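Local coordinates for protein phosphoacetylglucosamine mutase (Aspergillus lentulus, PDB 5O9X) that probably interconverts the 6-phosphate and 1-phosphate of N-acetylglucosamine, as a phosphoacetylglucosamine mutase with glucose 1,6-bisphosphate bound in its pocket, at residues L52-V66 against V78-W92. The protein carries 1 engineered substitution. Sequence-based numbering, arbitrary orientation.
Sequences LRSKKLSGQWIGVMV and VKLVDPMGEMLEAEW
Strands 61-66 and 78-81 run antiparallel, their axes 4.6 Å apart at closest approach, with G63–V81 and M65–K79 as hydrogen-bonded pairs and V64–L80 and V66–V78 as non-hydrogen-bonded ones. Beyond the ladder, R53 of helix 40-56 meets D82 side-on: NE lies 2.8 Å from OD1 with an almost straight N-H...O angle of 175°, and NH2 lies 2.9 Å from OD2. The two planes are turned 40° apart, and OD2 is approached from above the carboxylate plane; E89 N reaches it from the opposite face, giving that oxygen two donors. R53 is carried there by CG lying anti to the backbone N (chi1 -178°) and a bend at chi2. Its CD then sits over the centre of the six-membered ring of W92, 3.5 Å from the centroid, while CZ stands over the five-membered ring in a cation-pi contact, the guanidinium tilted against the indole. L57 CD1 covers the opposite guanidinium face, and a water joins NH1 to E89 OE1. The two bonds to D82, with these groups on either face, should fix the guanidinium's rotation. P83 packs against L57 CD1, I62 CD1 and the flank of Q60. Helix 164-176 touches M65 and K79 on one sheet face; helix 40-56 touches V78 and L80 on the other. The arrangement is a beta hairpin within the mixed sheet of the alpha/beta/alpha domain I of phosphohexomutases, with the K79 side chain about 6 Å from the bound bisphosphate.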
loop_
_atom_site.group_PDB
_atom_site.type_symbol
_atom_site.label_atom_id
_atom_site.label_comp_id
_atom_site.label_asym_id
_atom_site.label_seq_id
_atom_site.Cartn_x
_atom_site.Cartn_y
_atom_site.Cartn_z
ATOM N N LEU A 52 -22.232 10.335 -1.369
ATOM C CA LEU A 52 -22.755 10.246 -0.012
ATOM C C LEU A 52 -21.692 10.497 1.030
ATOM O O LEU A 52 -21.981 11.140 2.071
ATOM C CB LEU A 52 -23.429 8.886 0.244
ATOM C CG LEU A 52 -24.717 8.640 -0.581
ATOM C CD1 LEU A 52 -25.339 7.323 -0.157
ATOM C CD2 LEU A 52 -25.768 9.762 -0.446
ATOM N N ARG A 53 -20.468 10.013 0.780
ATOM C CA ARG A 53 -19.408 10.158 1.762
ATOM C C ARG A 53 -19.047 11.595 1.887
ATOM O O ARG A 53 -18.882 12.112 3.007
ATOM C CB ARG A 53 -18.118 9.305 1.424
ATOM C CG ARG A 53 -17.000 9.406 2.464
ATOM C CD ARG A 53 -17.457 8.840 3.792
ATOM N NE ARG A 53 -16.380 8.738 4.752
ATOM C CZ ARG A 53 -16.536 8.692 6.056
ATOM N NH1 ARG A 53 -17.765 8.844 6.602
ATOM N NH2 ARG A 53 -15.464 8.520 6.803
ATOM N N SER A 54 -18.904 12.248 0.741
ATOM C CA SER A 54 -18.475 13.636 0.743
ATOM C C SER A 54 -19.531 14.487 1.460
ATOM O O SER A 54 -19.171 15.313 2.321
ATOM C CB SER A 54 -18.343 14.131 -0.690
ATOM O OG SER A 54 -17.917 15.468 -0.676
ATOM N N LYS A 55 -20.806 14.303 1.056
ATOM C CA LYS A 55 -21.961 15.000 1.719
ATOM C C LYS A 55 -21.978 14.807 3.254
ATOM O O LYS A 55 -22.051 15.817 4.002
ATOM C CB LYS A 55 -23.293 14.587 1.050
ATOM C CG LYS A 55 -23.544 15.210 -0.312
ATOM C CD LYS A 55 -24.884 14.692 -0.866
ATOM C CE LYS A 55 -25.182 15.128 -2.275
ATOM N NZ LYS A 55 -25.615 16.564 -2.371
ATOM N N LYS A 56 -21.789 13.556 3.717
ATOM C CA LYS A 56 -21.740 13.244 5.156
ATOM C C LYS A 56 -20.611 13.989 5.835
ATOM O O LYS A 56 -20.778 14.409 6.998
ATOM C CB LYS A 56 -21.590 11.737 5.449
ATOM C CG LYS A 56 -21.640 11.340 6.926
ATOM C CD LYS A 56 -22.983 11.731 7.609
ATOM C CE LYS A 56 -23.086 11.123 9.013
ATOM N NZ LYS A 56 -24.379 11.539 9.630
ATOM N N LEU A 57 -19.493 14.164 5.110
ATOM C CA LEU A 57 -18.344 14.894 5.628
ATOM C C LEU A 57 -18.364 16.353 5.204
ATOM O O LEU A 57 -17.318 16.927 4.911
ATOM C CB LEU A 57 -17.032 14.145 5.304
ATOM C CG LEU A 57 -16.934 12.749 5.961
ATOM C CD1 LEU A 57 -15.631 12.048 5.523
ATOM C CD2 LEU A 57 -16.950 12.820 7.486
ATOM N N SER A 58 -19.587 16.922 5.128
ATOM C CA SER A 58 -19.848 18.372 4.853
ATOM C C SER A 58 -19.117 18.928 3.628
ATOM O O SER A 58 -18.616 20.065 3.649
ATOM C CB SER A 58 -19.530 19.262 6.088
ATOM O OG SER A 58 -19.980 18.731 7.335
ATOM N N GLY A 59 -19.061 18.113 2.571
ATOM C CA GLY A 59 -18.523 18.487 1.254
ATOM C C GLY A 59 -17.004 18.433 1.130
ATOM O O GLY A 59 -16.433 19.089 0.254
ATOM N N GLN A 60 -16.347 17.642 1.981
ATOM C CA GLN A 60 -14.889 17.458 1.909
ATOM C C GLN A 60 -14.615 16.590 0.676
ATOM O O GLN A 60 -15.454 15.811 0.280
ATOM C CB GLN A 60 -14.313 16.835 3.179
ATOM C CG GLN A 60 -13.957 17.845 4.288
ATOM C CD GLN A 60 -13.450 17.172 5.539
ATOM O OE1 GLN A 60 -14.121 16.340 6.115
ATOM N NE2 GLN A 60 -12.258 17.519 5.964
ATOM N N TRP A 61 -13.504 16.859 0.010
ATOM C CA TRP A 61 -13.092 16.086 -1.144
ATOM C C TRP A 61 -12.881 14.628 -0.740
ATOM O O TRP A 61 -12.150 14.290 0.215
ATOM C CB TRP A 61 -11.822 16.708 -1.749
ATOM C CG TRP A 61 -12.126 18.016 -2.380
ATOM C CD1 TRP A 61 -12.050 19.248 -1.803
ATOM C CD2 TRP A 61 -12.569 18.224 -3.739
ATOM N NE1 TRP A 61 -12.409 20.223 -2.742
ATOM C CE2 TRP A 61 -12.734 19.628 -3.922
ATOM C CE3 TRP A 61 -12.825 17.357 -4.825
ATOM C CZ2 TRP A 61 -13.167 20.187 -5.126
ATOM C CZ3 TRP A 61 -13.241 17.911 -6.046
ATOM C CH2 TRP A 61 -13.413 19.331 -6.176
ATOM N N ILE A 62 -13.558 13.760 -1.470
ATOM C CA ILE A 62 -13.309 12.288 -1.354
ATOM C C ILE A 62 -12.564 11.812 -2.644
ATOM O O ILE A 62 -12.899 12.258 -3.743
ATOM C CB ILE A 62 -14.671 11.601 -1.224
ATOM C CG1 ILE A 62 -15.346 11.988 0.137
ATOM C CG2 ILE A 62 -14.587 10.056 -1.320
ATOM C CD1 ILE A 62 -14.470 11.690 1.364
ATOM N N GLY A 63 -11.635 10.851 -2.529
ATOM C CA GLY A 63 -10.882 10.461 -3.773
ATOM C C GLY A 63 -11.391 9.093 -4.212
ATOM O O GLY A 63 -11.885 8.259 -3.356
ATOM N N VAL A 64 -11.290 8.839 -5.521
ATOM C CA VAL A 64 -11.501 7.518 -6.054
ATOM C C VAL A 64 -10.285 7.190 -6.933
ATOM O O VAL A 64 -9.980 7.955 -7.799
ATOM C CB VAL A 64 -12.785 7.461 -6.940
ATOM C CG1 VAL A 64 -12.975 6.043 -7.454
ATOM C CG2 VAL A 64 -14.034 7.795 -6.106
ATOM N N MET A 65 -9.608 6.081 -6.682
ATOM C CA MET A 65 -8.470 5.681 -7.526
ATOM C C MET A 65 -8.917 4.448 -8.303
ATOM O O MET A 65 -9.366 3.460 -7.674
ATOM C CB MET A 65 -7.273 5.298 -6.635
ATOM C CG MET A 65 -6.029 4.859 -7.438
ATOM S SD MET A 65 -5.326 6.232 -8.372
ATOM C CE MET A 65 -4.208 5.300 -9.405
ATOM N N VAL A 66 -8.811 4.481 -9.626
ATOM C CA VAL A 66 -9.213 3.328 -10.423
ATOM C C VAL A 66 -7.907 2.537 -10.746
ATOM O O VAL A 66 -7.088 2.990 -11.525
ATOM C CB VAL A 66 -9.937 3.733 -11.708
ATOM C CG1 VAL A 66 -10.281 2.468 -12.555
ATOM C CG2 VAL A 66 -11.201 4.558 -11.304
ATOM N N VAL A 78 -11.426 -0.353 -7.822
ATOM C CA VAL A 78 -11.740 1.044 -7.418
ATOM C C VAL A 78 -11.636 1.117 -5.938
ATOM O O VAL A 78 -12.395 0.390 -5.243
ATOM C CB VAL A 78 -13.200 1.493 -7.738
ATOM C CG1 VAL A 78 -13.258 2.970 -7.898
ATOM C CG2 VAL A 78 -13.732 0.888 -8.984
ATOM N N LYS A 79 -10.665 1.940 -5.508
ATOM C CA LYS A 79 -10.375 2.315 -4.100
ATOM C C LYS A 79 -10.895 3.686 -3.629
ATOM O O LYS A 79 -10.574 4.718 -4.269
ATOM C CB LYS A 79 -8.876 2.397 -3.958
ATOM C CG LYS A 79 -8.525 2.040 -2.542
ATOM C CD LYS A 79 -7.045 1.950 -2.329
ATOM C CE LYS A 79 -6.472 3.329 -2.137
ATOM N NZ LYS A 79 -5.051 3.128 -1.769
ATOM N N LEU A 80 -11.642 3.728 -2.519
ATOM C CA LEU A 80 -12.040 5.031 -1.943
ATOM C C LEU A 80 -11.014 5.665 -0.944
ATOM O O LEU A 80 -10.375 4.970 -0.147
ATOM C CB LEU A 80 -13.437 4.973 -1.383
ATOM C CG LEU A 80 -14.389 4.758 -2.559
ATOM C CD1 LEU A 80 -15.076 3.393 -2.431
ATOM C CD2 LEU A 80 -15.368 5.916 -2.557
ATOM N N VAL A 81 -10.893 6.979 -1.001
ATOM C CA VAL A 81 -9.930 7.748 -0.196
ATOM C C VAL A 81 -10.709 8.798 0.619
ATOM O O VAL A 81 -11.355 9.648 0.055
ATOM C CB VAL A 81 -8.835 8.470 -1.050
ATOM C CG1 VAL A 81 -7.781 9.141 -0.116
ATOM C CG2 VAL A 81 -8.145 7.460 -1.968
ATOM N N ASP A 82 -10.573 8.740 1.941
ATOM C CA ASP A 82 -11.272 9.671 2.867
ATOM C C ASP A 82 -10.458 10.980 2.953
ATOM O O ASP A 82 -9.285 11.051 2.476
ATOM C CB ASP A 82 -11.455 9.019 4.242
ATOM C CG ASP A 82 -12.867 8.459 4.484
ATOM O OD1 ASP A 82 -13.803 8.782 3.769
ATOM O OD2 ASP A 82 -13.074 7.683 5.454
ATOM N N PRO A 83 -11.019 12.009 3.632
ATOM C CA PRO A 83 -10.464 13.340 3.413
ATOM C C PRO A 83 -9.007 13.559 3.779
ATOM O O PRO A 83 -8.412 14.454 3.196
ATOM C CB PRO A 83 -11.369 14.235 4.320
ATOM C CG PRO A 83 -12.716 13.533 4.138
ATOM C CD PRO A 83 -12.288 12.100 4.419
ATOM N N MET A 84 -8.458 12.801 4.737
ATOM C CA MET A 84 -7.078 13.067 5.181
ATOM C C MET A 84 -6.095 12.088 4.527
ATOM O O MET A 84 -4.933 11.983 4.915
ATOM C CB MET A 84 -6.975 13.136 6.743
ATOM C CG MET A 84 -7.663 14.408 7.328
ATOM S SD MET A 84 -6.940 15.948 6.627
ATOM C CE MET A 84 -5.343 15.991 7.458
ATOM N N GLY A 85 -6.587 11.364 3.529
ATOM C CA GLY A 85 -5.705 10.462 2.772
ATOM C C GLY A 85 -5.801 9.029 3.233
ATOM O O GLY A 85 -5.191 8.168 2.628
ATOM N N GLU A 86 -6.556 8.751 4.298
ATOM C CA GLU A 86 -6.683 7.392 4.757
ATOM C C GLU A 86 -7.688 6.594 3.889
ATOM O O GLU A 86 -8.498 7.161 3.168
ATOM C CB GLU A 86 -6.980 7.318 6.273
ATOM C CG GLU A 86 -8.417 7.649 6.710
ATOM C CD GLU A 86 -8.700 9.159 6.919
ATOM O OE1 GLU A 86 -7.875 9.993 6.511
ATOM O OE2 GLU A 86 -9.775 9.519 7.497
ATOM N N MET A 87 -7.627 5.267 3.998
ATOM C CA MET A 87 -8.611 4.399 3.403
ATOM C C MET A 87 -9.981 4.680 3.962
ATOM O O MET A 87 -10.151 4.919 5.173
ATOM C CB MET A 87 -8.299 2.935 3.677
ATOM C CG MET A 87 -6.954 2.461 3.106
ATOM S SD MET A 87 -6.971 2.608 1.327
ATOM C CE MET A 87 -7.851 1.047 1.047
ATOM N N LEU A 88 -10.958 4.587 3.070
ATOM C CA LEU A 88 -12.373 4.742 3.403
ATOM C C LEU A 88 -12.650 4.051 4.719
ATOM O O LEU A 88 -12.360 2.845 4.879
ATOM C CB LEU A 88 -13.280 4.124 2.291
ATOM C CG LEU A 88 -14.768 3.978 2.661
ATOM C CD1 LEU A 88 -15.357 5.396 2.759
ATOM C CD2 LEU A 88 -15.537 3.090 1.676
ATOM N N GLU A 89 -13.207 4.812 5.668
ATOM C CA GLU A 89 -13.592 4.277 6.999
ATOM C C GLU A 89 -14.240 2.864 6.911
ATOM O O GLU A 89 -15.196 2.650 6.127
ATOM C CB GLU A 89 -14.622 5.247 7.586
ATOM C CG GLU A 89 -15.053 4.961 9.019
ATOM C CD GLU A 89 -15.801 6.147 9.581
ATOM O OE1 GLU A 89 -17.023 6.262 9.339
ATOM O OE2 GLU A 89 -15.146 6.993 10.225
ATOM N N ALA A 90 -13.788 1.918 7.725
ATOM C CA ALA A 90 -14.287 0.506 7.625
ATOM C C ALA A 90 -15.825 0.272 7.573
ATOM O O ALA A 90 -16.307 -0.571 6.812
ATOM C CB ALA A 90 -13.675 -0.317 8.732
ATOM N N GLU A 91 -16.608 1.035 8.359
ATOM C CA GLU A 91 -18.078 0.866 8.444
ATOM C C GLU A 91 -18.757 1.133 7.068
ATOM O O GLU A 91 -19.838 0.630 6.727
ATOM C CB GLU A 91 -18.569 1.810 9.567
ATOM C CG GLU A 91 -20.083 1.964 9.755
ATOM C CD GLU A 91 -20.674 1.187 10.958
ATOM O OE1 GLU A 91 -19.910 0.804 11.885
ATOM O OE2 GLU A 91 -21.921 0.965 10.989
ATOM N N TRP A 92 -18.091 1.949 6.262
ATOM C CA TRP A 92 -18.592 2.336 4.979
ATOM C C TRP A 92 -18.301 1.312 3.888
ATOM O O TRP A 92 -18.916 1.371 2.817
ATOM C CB TRP A 92 -18.011 3.704 4.616
ATOM C CG TRP A 92 -18.757 4.878 5.254
ATOM C CD1 TRP A 92 -18.806 5.253 6.612
ATOM C CD2 TRP A 92 -19.529 5.849 4.555
ATOM N NE1 TRP A 92 -19.635 6.372 6.762
ATOM C CE2 TRP A 92 -20.057 6.771 5.528
ATOM C CE3 TRP A 92 -19.862 6.026 3.207
ATOM C CZ2 TRP A 92 -20.846 7.874 5.160
ATOM C CZ3 TRP A 92 -20.652 7.118 2.854
ATOM C CH2 TRP A 92 -21.143 8.014 3.833
HETATM O O HOH W 1 -18.215 8.863 9.571
#